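Local coordinates for protein thioredoxin peroxidase 2 (Plasmodium falciparum, PDB 2C0D) that probably reduces hydrogen peroxide and organic hydroperoxides to water and alcohols as a thioredoxin-dependent mitochondrial 2-Cys peroxiredoxin, at residues Y58-F63 with L149-K154; E87-E92 with T178-I183; L94-D99 with T123-I128. All coordinates share one frame; numbering follows the deposited sequence. Where two conformers were deposited one is given.

Contact 1 of 3, residues Y58-F63 with L149-K154; sequences YCCLLF and LFIIDK
Cys59 faces Ile152, and Leu61 faces Phe150, as hydrogen-bonded pairs of two antiparallel strands. Of the four backbone bonds, Ile152 N to Cys59 O measures 2.8 Å. Phe150 N to Leu61 O is the longest at 3.0 Å, and the CA-H groups of Ile151 and Leu149 lean on the carbonyls of Cys59 and Leu61. The intervening pairs, Cys60 with Ile151 and Leu62 with Leu149, are non-hydrogen-bonded and turn their side chains to the opposite face. There the packing is close. Cys60 SG, swung anti to its backbone N (chi1 174°), lies 3.6 Å from Ile151 CD1 and also touches Leu149 CD1, which in turn meets Leu62 CD1 at 3.8 Å. Helix 172-188 covers this face through Val175, Ile179 and Ile182. On the face of Cys59 and Leu61, the rings of Phe63 and Phe150 meet rim to rim, CE2 of Phe63 being 3.6 Å from CD2 of Phe150 with the planes 83° apart; Tyr136 adds an edge-to-face partner for Phe150. The solvent side lies at Lys154, the one exposed residue of the contact. Lys154 sets CG over one face of the Tyr58 ring, toward its rim, a CH-pi contact 4.3 Å from the centroid, while Lys154 CE nears Tyr58 CE2. The Tyr58 hydroxyl is hydrogen-bonded to Asp186. Beyond the strand end, Asp153 turns away to salt-bridge Arg159 and to accept the backbone N-H groups of Asn155 and Cys157. Strand 58-63 is thus held between antiparallel 144-152 and parallel 91-97, the mixed central sheet of the thioredoxin fold that peroxiredoxins share.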
ATOM      1  N   TYR B  58     -18.700   0.279  -0.879  1.00  9.25           N
ATOM      2  CA  TYR B  58     -17.261   0.498  -0.670  1.00  9.73           C
ATOM      3  C   TYR B  58     -16.813   1.521  -1.701  1.00  9.42           C
ATOM      4  O   TYR B  58     -17.491   1.692  -2.727  1.00  9.47           O
ATOM      5  CB  TYR B  58     -16.477  -0.787  -0.930  1.00 10.30           C
ATOM      6  CG  TYR B  58     -16.742  -1.869   0.086  1.00 12.11           C
ATOM      7  CD1 TYR B  58     -15.927  -2.005   1.207  1.00 12.06           C
ATOM      8  CD2 TYR B  58     -17.790  -2.768  -0.092  1.00 14.50           C
ATOM      9  CE1 TYR B  58     -16.175  -3.009   2.153  1.00 16.18           C
ATOM     10  CE2 TYR B  58     -18.051  -3.788   0.851  1.00 14.69           C
ATOM     11  CZ  TYR B  58     -17.239  -3.885   1.961  1.00 15.15           C
ATOM     12  OH  TYR B  58     -17.478  -4.882   2.878  1.00 16.62           O
ATOM     13  N   CYS B  59     -15.710   2.223  -1.424  1.00  9.08           N
ATOM     14  CA  CYS B  59     -15.101   3.102  -2.436  1.00 10.47           C
ATOM     15  C   CYS B  59     -13.659   2.715  -2.659  1.00  9.75           C
ATOM     16  O   CYS B  59     -12.970   2.310  -1.708  1.00 10.48           O
ATOM     17  CB  CYS B  59     -15.113   4.548  -1.966  1.00 11.55           C
ATOM     18  SG  CYS B  59     -16.785   5.209  -1.870  1.00 20.53           S
ATOM     19  N   CYS B  60     -13.195   2.849  -3.893  1.00  8.80           N
ATOM     20  CA  CYS B  60     -11.767   2.697  -4.191  1.00  7.98           C
ATOM     21  C   CYS B  60     -11.339   4.062  -4.754  1.00  7.45           C
ATOM     22  O   CYS B  60     -11.853   4.479  -5.787  1.00  7.85           O
ATOM     23  CB  CYS B  60     -11.541   1.569  -5.205  1.00  8.68           C
ATOM     24  SG  CYS B  60      -9.849   1.454  -5.742  1.00 13.34           S
ATOM     25  N   LEU B  61     -10.486   4.777  -4.026  1.00  6.12           N
ATOM     26  CA  LEU B  61      -9.996   6.072  -4.501  1.00  5.96           C
ATOM     27  C   LEU B  61      -8.686   5.840  -5.240  1.00  6.77           C
ATOM     28  O   LEU B  61      -7.716   5.328  -4.640  1.00  7.78           O
ATOM     29  CB  LEU B  61      -9.730   7.031  -3.346  1.00  8.15           C
ATOM     30  CG  LEU B  61     -10.876   7.212  -2.358  1.00  7.20           C
ATOM     31  CD1 LEU B  61     -10.545   8.288  -1.313  1.00  9.82           C
ATOM     32  CD2 LEU B  61     -12.224   7.507  -3.096  1.00  9.10           C
ATOM     33  N   LEU B  62      -8.615   6.243  -6.499  1.00  5.36           N
ATOM     34  CA  LEU B  62      -7.439   6.020  -7.306  1.00  6.05           C
ATOM     35  C   LEU B  62      -6.859   7.388  -7.675  1.00  7.27           C
ATOM     36  O   LEU B  62      -7.396   8.066  -8.569  1.00  7.14           O
ATOM     37  CB  LEU B  62      -7.849   5.239  -8.573  1.00  7.75           C
ATOM     38  CG  LEU B  62      -6.778   4.818  -9.578  1.00  9.11           C
ATOM     39  CD1 LEU B  62      -5.925   3.671  -9.050  1.00  9.56           C
ATOM     40  CD2 LEU B  62      -7.457   4.403 -10.894  1.00 11.34           C
ATOM     41  N   PHE B  63      -5.785   7.799  -6.999  1.00  4.56           N
ATOM     42  CA  PHE B  63      -5.157   9.105  -7.285  1.00  4.40           C
ATOM     43  C   PHE B  63      -4.078   8.952  -8.359  1.00  5.20           C
ATOM     44  O   PHE B  63      -3.382   7.913  -8.443  1.00  5.79           O
ATOM     45  CB  PHE B  63      -4.451   9.630  -6.031  1.00  6.26           C
ATOM     46  CG  PHE B  63      -5.391  10.081  -4.941  1.00  4.95           C
ATOM     47  CD1 PHE B  63      -5.749  11.438  -4.834  1.00  5.28           C
ATOM     48  CD2 PHE B  63      -5.870   9.170  -4.007  1.00  5.32           C
ATOM     49  CE1 PHE B  63      -6.586  11.871  -3.811  1.00  6.43           C
ATOM     50  CE2 PHE B  63      -6.699   9.591  -2.962  1.00  6.95           C
ATOM     51  CZ  PHE B  63      -7.044  10.947  -2.851  1.00  7.52           C
ATOM     52  N   LEU B 149      -3.641   4.807  -3.661  1.00  6.04           N
ATOM     53  CA  LEU B 149      -4.896   4.091  -3.782  1.00  6.60           C
ATOM     54  C   LEU B 149      -5.413   3.785  -2.393  1.00  5.90           C
ATOM     55  O   LEU B 149      -4.643   3.376  -1.517  1.00  6.80           O
ATOM     56  CB  LEU B 149      -4.692   2.775  -4.536  1.00  8.72           C
ATOM     57  CG  LEU B 149      -5.971   1.947  -4.734  1.00 11.99           C
ATOM     58  CD1 LEU B 149      -5.966   1.225  -6.097  1.00 13.63           C
ATOM     59  CD2 LEU B 149      -6.060   0.954  -3.576  1.00 11.96           C
ATOM     60  N   PHE B 150      -6.705   4.002  -2.189  1.00  4.88           N
ATOM     61  CA  PHE B 150      -7.303   3.734  -0.860  1.00  5.08           C
ATOM     62  C   PHE B 150      -8.592   2.967  -1.009  1.00  5.96           C
ATOM     63  O   PHE B 150      -9.372   3.233  -1.938  1.00  7.16           O
ATOM     64  CB  PHE B 150      -7.616   5.086  -0.174  1.00  5.67           C
ATOM     65  CG  PHE B 150      -6.370   5.910   0.081  1.00  6.16           C
ATOM     66  CD1 PHE B 150      -5.717   5.834   1.318  1.00  9.13           C
ATOM     67  CD2 PHE B 150      -5.820   6.712  -0.924  1.00  7.04           C
ATOM     68  CE1 PHE B 150      -4.562   6.585   1.557  1.00  9.35           C
ATOM     69  CE2 PHE B 150      -4.643   7.438  -0.705  1.00  9.22           C
ATOM     70  CZ  PHE B 150      -4.006   7.363   0.532  1.00  8.73           C
ATOM     71  N   ILE B 151      -8.879   2.074  -0.070  1.00  5.30           N
ATOM     72  CA  ILE B 151     -10.176   1.405  -0.068  1.00  5.74           C
ATOM     73  C   ILE B 151     -10.900   1.883   1.183  1.00  6.56           C
ATOM     74  O   ILE B 151     -10.347   1.810   2.321  1.00  6.29           O
ATOM     75  CB  ILE B 151     -10.024  -0.145  -0.038  1.00  5.96           C
ATOM     76  CG1 ILE B 151      -9.233  -0.654  -1.246  1.00  8.30           C
ATOM     77  CG2 ILE B 151     -11.437  -0.839   0.102  1.00  7.27           C
ATOM     78  CD1 ILE B 151      -9.857  -0.275  -2.560  1.00 10.76           C
ATOM     79  N   ILE B 152     -12.127   2.345   0.983  1.00  6.70           N
ATOM     80  CA  ILE B 152     -12.980   2.899   2.026  0.50  7.28           C
ATOM     81  C   ILE B 152     -14.158   1.934   2.248  1.00  7.85           C
ATOM     82  O   ILE B 152     -14.810   1.534   1.285  1.00  7.82           O
ATOM     83  CB  ILE B 152     -13.540   4.281   1.554  0.50  7.46           C
ATOM     84  CG1 ILE B 152     -12.409   5.184   1.019  0.50  7.94           C
ATOM     85  CG2 ILE B 152     -14.406   4.958   2.638  0.50  7.64           C
ATOM     86  CD1 ILE B 152     -11.331   5.531   2.032  0.50  7.72           C
ATOM     87  N   ASP B 153     -14.445   1.551   3.486  1.00  8.70           N
ATOM     88  CA  ASP B 153     -15.561   0.603   3.667  1.00  9.53           C
ATOM     89  C   ASP B 153     -16.920   1.304   3.794  1.00 11.18           C
ATOM     90  O   ASP B 153     -17.037   2.541   3.653  1.00 10.73           O
ATOM     91  CB  ASP B 153     -15.249  -0.396   4.825  1.00 10.44           C
ATOM     92  CG  ASP B 153     -15.319   0.265   6.204  1.00 13.26           C
ATOM     93  OD1 ASP B 153     -15.875   1.390   6.314  1.00 11.03           O
ATOM     94  OD2 ASP B 153     -14.839  -0.347   7.203  1.00 15.36           O
ATOM     95  N   LYS B 154     -17.963   0.515   4.049  1.00 13.10           N
ATOM     96  CA  LYS B 154     -19.315   1.065   4.113  1.00 15.42           C
ATOM     97  C   LYS B 154     -19.594   1.919   5.365  1.00 15.84           C
ATOM     98  O   LYS B 154     -20.638   2.572   5.431  1.00 17.35           O
ATOM     99  CB  LYS B 154     -20.353  -0.053   3.970  1.00 15.47           C
ATOM    100  CG  LYS B 154     -20.316  -0.755   2.622  1.00 17.95           C
ATOM    101  CD  LYS B 154     -21.434  -1.811   2.454  1.00 18.34           C
ATOM    102  CE  LYS B 154     -21.065  -3.135   3.138  1.00 26.46           C
ATOM    103  NZ  LYS B 154     -22.187  -4.123   3.021  1.00 30.48           N
TER

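Contact 2 of 3, residues E87-E92 with T178-I183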
ATOM      1  N   GLU B  87     -18.074  -3.268  -9.844  1.00 10.56           N
ATOM      2  CA  GLU B  87     -19.516  -3.258  -9.658  1.00 11.74           C
ATOM      3  C   GLU B  87     -20.045  -4.520  -8.959  1.00 10.74           C
ATOM      4  O   GLU B  87     -20.885  -4.423  -8.038  1.00 11.32           O
ATOM      5  CB  GLU B  87     -20.208  -3.048 -11.003  1.00 12.90           C
ATOM      6  CG  GLU B  87     -19.965  -1.637 -11.554  1.00 17.72           C
ATOM      7  CD  GLU B  87     -20.809  -1.347 -12.776  1.00 25.33           C
ATOM      8  OE1 GLU B  87     -21.916  -1.925 -12.880  1.00 27.62           O
ATOM      9  OE2 GLU B  87     -20.364  -0.528 -13.618  1.00 31.59           O
ATOM     10  N   ASN B  88     -19.517  -5.679  -9.343  1.00 10.93           N
ATOM     11  CA  ASN B  88     -19.947  -6.962  -8.753  1.00 11.03           C
ATOM     12  C   ASN B  88     -19.639  -7.014  -7.255  1.00 11.63           C
ATOM     13  O   ASN B  88     -20.338  -7.669  -6.500  1.00 12.42           O
ATOM     14  CB  ASN B  88     -19.242  -8.138  -9.425  1.00 10.48           C
ATOM     15  CG  ASN B  88     -19.697  -8.353 -10.877  1.00 13.95           C
ATOM     16  OD1 ASN B  88     -20.768  -7.889 -11.279  1.00 14.70           O
ATOM     17  ND2 ASN B  88     -18.854  -9.018 -11.665  1.00 14.71           N
ATOM     18  N   LYS B  89     -18.591  -6.304  -6.856  1.00 10.26           N
ATOM     19  CA  LYS B  89     -18.195  -6.247  -5.453  1.00 11.58           C
ATOM     20  C   LYS B  89     -18.786  -5.054  -4.670  1.00 11.45           C
ATOM     21  O   LYS B  89     -18.427  -4.840  -3.501  1.00 12.34           O
ATOM     22  CB  LYS B  89     -16.660  -6.254  -5.363  1.00 10.94           C
ATOM     23  CG  LYS B  89     -16.049  -7.509  -5.985  1.00 12.93           C
ATOM     24  CD  LYS B  89     -14.520  -7.439  -5.999  1.00 13.30           C
ATOM     25  CE  LYS B  89     -13.910  -8.388  -7.037  1.00 18.28           C
ATOM     26  NZ  LYS B  89     -14.170  -9.833  -6.723  1.00 19.73           N
ATOM     27  N   ASN B  90     -19.710  -4.305  -5.300  1.00 10.29           N
ATOM     28  CA  ASN B  90     -20.344  -3.162  -4.681  1.00 10.01           C
ATOM     29  C   ASN B  90     -19.296  -2.089  -4.306  1.00 10.26           C
ATOM     30  O   ASN B  90     -19.350  -1.529  -3.218  1.00  9.60           O
ATOM     31  CB  ASN B  90     -21.126  -3.576  -3.429  1.00 10.78           C
ATOM     32  CG  ASN B  90     -22.144  -2.536  -3.017  1.00 16.33           C
ATOM     33  OD1 ASN B  90     -22.568  -1.708  -3.842  1.00 20.68           O
ATOM     34  ND2 ASN B  90     -22.534  -2.555  -1.739  1.00 17.21           N
ATOM     35  N   VAL B  91     -18.362  -1.834  -5.220  1.00  9.75           N
ATOM     36  CA  VAL B  91     -17.314  -0.826  -5.012  1.00  9.42           C
ATOM     37  C   VAL B  91     -17.488   0.309  -6.023  1.00 10.26           C
ATOM     38  O   VAL B  91     -17.523   0.059  -7.241  1.00 11.24           O
ATOM     39  CB  VAL B  91     -15.881  -1.423  -5.197  1.00 10.52           C
ATOM     40  CG1 VAL B  91     -14.800  -0.302  -4.972  1.00 11.32           C
ATOM     41  CG2 VAL B  91     -15.668  -2.587  -4.248  1.00  9.98           C
ATOM     42  N   GLU B  92     -17.586   1.540  -5.518  1.00  9.52           N
ATOM     43  CA  GLU B  92     -17.530   2.727  -6.382  1.00 10.26           C
ATOM     44  C   GLU B  92     -16.059   3.092  -6.659  1.00  9.84           C
ATOM     45  O   GLU B  92     -15.318   3.417  -5.704  1.00 11.05           O
ATOM     46  CB  GLU B  92     -18.237   3.899  -5.681  1.00 10.49           C
ATOM     47  CG  GLU B  92     -18.356   5.163  -6.593  1.00 14.62           C
ATOM     48  CD  GLU B  92     -19.543   5.162  -7.562  1.00 20.07           C
ATOM     49  OE1 GLU B  92     -20.462   4.307  -7.415  1.00 20.98           O
ATOM     50  OE2 GLU B  92     -19.578   6.057  -8.475  1.00 21.93           O
ATOM     51  N   THR B 178      -7.241  -7.533  -3.067  1.00 10.52           N
ATOM     52  CA  THR B 178      -7.255  -6.724  -1.840  1.00 11.06           C
ATOM     53  C   THR B 178      -8.689  -6.422  -1.387  1.00 10.32           C
ATOM     54  O   THR B 178      -9.052  -6.580  -0.199  1.00  9.70           O
ATOM     55  CB  THR B 178      -6.445  -5.431  -2.065  1.00 11.64           C
ATOM     56  OG1 THR B 178      -5.070  -5.779  -2.300  1.00 16.13           O
ATOM     57  CG2 THR B 178      -6.532  -4.529  -0.841  1.00 14.17           C
ATOM     58  N   ILE B 179      -9.516  -5.957  -2.323  1.00  9.35           N
ATOM     59  CA  ILE B 179     -10.921  -5.727  -2.030  1.00  9.10           C
ATOM     60  C   ILE B 179     -11.599  -7.021  -1.542  1.00  9.54           C
ATOM     61  O   ILE B 179     -12.283  -7.000  -0.513  1.00  9.79           O
ATOM     62  CB  ILE B 179     -11.655  -5.145  -3.256  1.00  9.09           C
ATOM     63  CG1 ILE B 179     -11.147  -3.705  -3.488  1.00  8.25           C
ATOM     64  CG2 ILE B 179     -13.173  -5.170  -3.022  1.00  9.89           C
ATOM     65  CD1 ILE B 179     -11.527  -3.110  -4.888  1.00  9.66           C
ATOM     66  N   ASP B 180     -11.363  -8.135  -2.248  1.00 10.12           N
ATOM     67  CA  ASP B 180     -11.908  -9.427  -1.840  1.00 11.84           C
ATOM     68  C   ASP B 180     -11.600  -9.770  -0.377  1.00 11.38           C
ATOM     69  O   ASP B 180     -12.485 -10.227   0.379  1.00 11.34           O
ATOM     70  CB  ASP B 180     -11.376 -10.538  -2.737  1.00 12.36           C
ATOM     71  CG  ASP B 180     -12.166 -10.667  -4.036  1.00 17.66           C
ATOM     72  OD1 ASP B 180     -13.253 -10.052  -4.128  1.00 20.39           O
ATOM     73  OD2 ASP B 180     -11.668 -11.369  -4.953  1.00 20.94           O
ATOM     74  N   SER B 181     -10.350  -9.558   0.019  1.00 11.42           N
ATOM     75  CA  SER B 181      -9.938  -9.834   1.409  1.00 11.74           C
ATOM     76  C   SER B 181     -10.663  -8.959   2.423  1.00 11.18           C
ATOM     77  O   SER B 181     -11.053  -9.433   3.498  1.00  9.96           O
ATOM     78  CB  SER B 181      -8.433  -9.668   1.571  1.00 11.91           C
ATOM     79  OG  SER B 181      -7.739 -10.617   0.775  1.00 15.55           O
ATOM     80  N   ILE B 182     -10.862  -7.678   2.080  1.00  9.65           N
ATOM     81  CA  ILE B 182     -11.581  -6.756   2.964  1.00  9.86           C
ATOM     82  C   ILE B 182     -13.051  -7.166   3.109  1.00  9.71           C
ATOM     83  O   ILE B 182     -13.589  -7.197   4.226  1.00  8.75           O
ATOM     84  CB  ILE B 182     -11.458  -5.298   2.467  1.00  9.41           C
ATOM     85  CG1 ILE B 182      -9.982  -4.850   2.587  1.00 10.20           C
ATOM     86  CG2 ILE B 182     -12.473  -4.351   3.246  1.00 10.12           C
ATOM     87  CD1 ILE B 182      -9.625  -3.583   1.738  1.00 10.79           C
ATOM     88  N   ILE B 183     -13.676  -7.515   1.983  1.00  9.88           N
ATOM     89  CA  ILE B 183     -15.054  -8.015   2.018  1.00 11.39           C
ATOM     90  C   ILE B 183     -15.154  -9.275   2.911  1.00 12.15           C
ATOM     91  O   ILE B 183     -16.086  -9.407   3.720  1.00 12.39           O
ATOM     92  CB  ILE B 183     -15.613  -8.212   0.599  1.00 11.91           C
ATOM     93  CG1 ILE B 183     -15.772  -6.836  -0.053  1.00 11.90           C
ATOM     94  CG2 ILE B 183     -16.961  -8.987   0.630  1.00 13.17           C
ATOM     95  CD1 ILE B 183     -16.071  -6.925  -1.602  1.00 11.53           C
TER
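Lys89 reaches across to helix 172-188 and meets Asp180 with the two side chains at about a right angle. The lysine runs nearly extended as far as CE, then bends at its last torsion (chi4 -65°), which brings NZ to 2.8 Å from Asp180 OD1. This salt bridge uses the syn lone pair of OD1; OD2 of Asp180 is farther, 3.4 Å from Lys89 NZ. Both partners are partly exposed, whereas Val91 and Ile179 are buried. Nearer its root the lysine chain crosses Ile179 obliquely, CD lying 4.0 Å from Ile179 CG2. That same methyl points at Val91, the two side chains meeting tip to tip with Val91 CG2 at 3.8 Å from Ile179 CG2. One helical turn on, Ile183 extends CD1 against the Lys89 backbone, 3.7 Å from Lys89 O and nearly as close to its CB. Lys89 is the first residue to leave the helical conformation, and Asn90, with positive phi, is the C-prime residue of the Schellman motif that ends helix 83-88. The chain then enters strand 91-97 alongside Tyr58 and Cys60 of strand 58-63, while Phe86 of helix 83-88 packs on Val91 and Ile179, and Ile168 of the second subunit packs on Ser181 and Ile182.

Contact 3 of 3, residues L94-D99 with T123-I128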
ATOM      1  N   LEU B  94     -13.395   5.702  -7.912  1.00  6.27           N
ATOM      2  CA  LEU B  94     -13.270   7.153  -8.185  1.00  6.75           C
ATOM      3  C   LEU B  94     -11.819   7.505  -8.551  1.00  7.54           C
ATOM      4  O   LEU B  94     -10.890   7.298  -7.730  1.00  8.50           O
ATOM      5  CB  LEU B  94     -13.683   7.968  -6.964  1.00  8.08           C
ATOM      6  CG  LEU B  94     -15.125   7.719  -6.479  1.00  8.76           C
ATOM      7  CD1 LEU B  94     -15.372   8.455  -5.181  1.00 11.63           C
ATOM      8  CD2 LEU B  94     -16.160   8.096  -7.536  1.00  7.37           C
ATOM      9  N   GLY B  95     -11.623   8.018  -9.771  1.00  6.31           N
ATOM     10  CA  GLY B  95     -10.286   8.491 -10.148  1.00  7.05           C
ATOM     11  C   GLY B  95     -10.180   9.908  -9.630  1.00  8.08           C
ATOM     12  O   GLY B  95     -11.160  10.697  -9.694  1.00 10.75           O
ATOM     13  N   ILE B  96      -9.041  10.257  -9.043  1.00  7.08           N
ATOM     14  CA  ILE B  96      -8.893  11.616  -8.506  1.00  5.87           C
ATOM     15  C   ILE B  96      -7.561  12.245  -8.967  1.00  6.64           C
ATOM     16  O   ILE B  96      -6.516  11.625  -8.813  1.00  5.64           O
ATOM     17  CB  ILE B  96      -8.913  11.631  -6.968  1.00  6.31           C
ATOM     18  CG1 ILE B  96     -10.185  10.956  -6.425  1.00  6.64           C
ATOM     19  CG2 ILE B  96      -8.802  13.084  -6.466  1.00  6.92           C
ATOM     20  CD1 ILE B  96     -10.169  10.671  -4.930  1.00  9.23           C
ATOM     21  N   SER B  97      -7.593  13.453  -9.529  1.00  5.18           N
ATOM     22  CA  SER B  97      -6.335  14.203  -9.813  1.00  5.46           C
ATOM     23  C   SER B  97      -6.585  15.679  -9.503  1.00  6.05           C
ATOM     24  O   SER B  97      -7.746  16.098  -9.373  1.00  6.83           O
ATOM     25  CB  SER B  97      -5.825  14.034 -11.251  1.00  7.59           C
ATOM     26  OG  SER B  97      -6.621  14.800 -12.182  1.00  9.41           O
ATOM     27  N   VAL B  98      -5.515  16.467  -9.449  1.00  6.54           N
ATOM     28  CA  VAL B  98      -5.656  17.922  -9.152  1.00  8.56           C
ATOM     29  C   VAL B  98      -6.205  18.763 -10.341  1.00 10.30           C
ATOM     30  O   VAL B  98      -6.452  19.972 -10.208  1.00 12.94           O
ATOM     31  CB  VAL B  98      -4.351  18.524  -8.574  1.00  9.45           C
ATOM     32  CG1 VAL B  98      -3.948  17.738  -7.315  1.00  8.83           C
ATOM     33  CG2 VAL B  98      -3.270  18.494  -9.563  1.00 10.16           C
ATOM     34  N   ASP B  99      -6.486  18.106 -11.442  1.00  9.30           N
ATOM     35  CA  ASP B  99      -6.749  18.806 -12.701  1.00  9.99           C
ATOM     36  C   ASP B  99      -8.232  19.088 -12.882  1.00  8.84           C
ATOM     37  O   ASP B  99      -9.059  18.485 -12.193  1.00  8.79           O
ATOM     38  CB  ASP B  99      -6.235  17.955 -13.849  1.00 10.52           C
ATOM     39  CG  ASP B  99      -4.741  17.615 -13.713  1.00 16.27           C
ATOM     40  OD1 ASP B  99      -3.925  18.217 -14.447  1.00 16.95           O
ATOM     41  OD2 ASP B  99      -4.387  16.717 -12.915  1.00 19.65           O
ATOM     42  N   THR B 123     -16.461   7.551 -12.446  1.00  7.06           N
ATOM     43  CA  THR B 123     -16.329   8.989 -12.205  1.00  6.66           C
ATOM     44  C   THR B 123     -14.886   9.454 -11.967  1.00  7.17           C
ATOM     45  O   THR B 123     -14.132   8.817 -11.213  1.00  7.74           O
ATOM     46  CB  THR B 123     -17.194   9.358 -10.990  1.00  7.63           C
ATOM     47  OG1 THR B 123     -18.572   9.067 -11.325  1.00  8.51           O
ATOM     48  CG2 THR B 123     -17.049  10.874 -10.605  1.00  9.51           C
ATOM     49  N   LEU B 124     -14.510  10.561 -12.615  1.00  6.16           N
ATOM     50  CA  LEU B 124     -13.223  11.214 -12.444  1.00  6.31           C
ATOM     51  C   LEU B 124     -13.446  12.521 -11.660  1.00  7.22           C
ATOM     52  O   LEU B 124     -14.268  13.376 -12.050  1.00  7.57           O
ATOM     53  CB  LEU B 124     -12.575  11.518 -13.807  1.00  8.07           C
ATOM     54  CG  LEU B 124     -12.302  10.300 -14.727  1.00  8.76           C
ATOM     55  CD1 LEU B 124     -11.697  10.832 -16.032  1.00  8.21           C
ATOM     56  CD2 LEU B 124     -11.301   9.353 -14.082  1.00 10.79           C
ATOM     57  N   VAL B 125     -12.748  12.653 -10.544  1.00  6.32           N
ATOM     58  CA  VAL B 125     -12.999  13.749  -9.618  1.00  5.81           C
ATOM     59  C   VAL B 125     -11.906  14.780  -9.757  1.00  6.63           C
ATOM     60  O   VAL B 125     -10.707  14.459  -9.791  1.00  7.10           O
ATOM     61  CB  VAL B 125     -12.932  13.234  -8.162  1.00  6.06           C
ATOM     62  CG1 VAL B 125     -13.188  14.385  -7.151  1.00  6.77           C
ATOM     63  CG2 VAL B 125     -13.956  12.142  -7.989  1.00  7.05           C
ATOM     64  N   SER B 126     -12.332  16.046  -9.761  1.00  6.06           N
ATOM     65  CA  SER B 126     -11.385  17.158  -9.844  0.50  6.59           C
ATOM     66  C   SER B 126     -11.022  17.745  -8.478  1.00  7.19           C
ATOM     67  O   SER B 126     -11.828  18.489  -7.859  1.00  8.70           O
ATOM     68  CB  SER B 126     -11.957  18.232 -10.765  0.50  6.21           C
ATOM     69  OG  SER B 126     -11.722  17.852 -12.101  0.50  6.08           O
ATOM     70  N   ASP B 127      -9.807  17.435  -8.012  1.00  6.30           N
ATOM     71  CA  ASP B 127      -9.292  17.957  -6.718  1.00  6.41           C
ATOM     72  C   ASP B 127      -8.623  19.344  -6.948  1.00  7.30           C
ATOM     73  O   ASP B 127      -7.428  19.533  -6.706  1.00  7.43           O
ATOM     74  CB  ASP B 127      -8.296  16.956  -6.106  1.00  6.61           C
ATOM     75  CG  ASP B 127      -7.745  17.405  -4.747  1.00  7.80           C
ATOM     76  OD1 ASP B 127      -8.408  18.207  -4.037  1.00  9.41           O
ATOM     77  OD2 ASP B 127      -6.677  16.872  -4.354  1.00  8.97           O
ATOM     78  N   ILE B 128      -9.424  20.312  -7.428  1.00  9.62           N
ATOM     79  CA  ILE B 128      -8.819  21.539  -7.950  1.00 10.09           C
ATOM     80  C   ILE B 128      -8.256  22.422  -6.863  1.00  8.37           C
ATOM     81  O   ILE B 128      -7.345  23.206  -7.155  1.00  9.86           O
ATOM     82  CB  ILE B 128      -9.725  22.396  -8.851  1.00 11.75           C
ATOM     83  CG1 ILE B 128     -11.057  22.656  -8.143  1.00 14.32           C
ATOM     84  CG2 ILE B 128      -9.716  21.854 -10.325  1.00 17.22           C
ATOM     85  CD1 ILE B 128     -11.767  23.814  -8.791  1.00 21.80           C
TER
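Val125 sits beside Ile96 on one face of two parallel strands, both side chains pointing the same way. Val125 CB touches both backbone and side chain of the neighbouring strand, 3.5 Å from Gly95 O and 4.0 Å from Ile96 CG1. Farther out, CG2 of Val125, anti to the carbonyl carbon, stays by Gly95 O at 3.6 Å and also nears Leu94 CB. CB and CG2 thus pack together against a carbonyl oxygen, Gly95 O, that also accepts Val125 N at 2.7 Å. The partner Ile96 sends CG2 onward to Asp127 CB. On the other face, Gly95 has no side chain where Leu124 CD2 approaches its CA. At the strand ends Asp127 N bonds to Ser97 O, and in one of its two conformers Ser126 OG donates to Asp99 O at 2.7 Å, on a lone pair and in the carbonyl plane. Asp127 centres an inverse gamma turn, and its carboxylate accepts the backbone N-H groups of Ile132 and Ser133 at the start of helix 131-135. Helix 101-109 completes the beta-alpha-beta unit, His104 touching Ser97, Leu124 and Ser126; strand 58-63 flanks Leu94 and Ile96, and strand 35-39 pairs antiparallel with 123-126.

Strand 91-97 ties the three contacts together: its start belongs to contact 2 and its end to contact 3, and through Glu92, Leu94 and Ile96 it pairs with strand 58-63 of contact 1. Cys60 N meets Glu92 O at 2.8 Å, a probable hydrogen bond to contact 2, and Leu62 O meets Ile96 N at 2.8 Å, a like bond to contact 3. Ile151 of contact 1 also packs on Ile182 of helix 172-188. Contacts 2 and 3 lie on opposite sides of the chain's centre, their own centres about 21 Å apart. The side chain of Cys72, the predicted peroxidatic cysteine, is about 9 Å from that of Leu62 (contact 1) and about 11 Å from that of Ser97 (contact 3); contact 2 lies away from it.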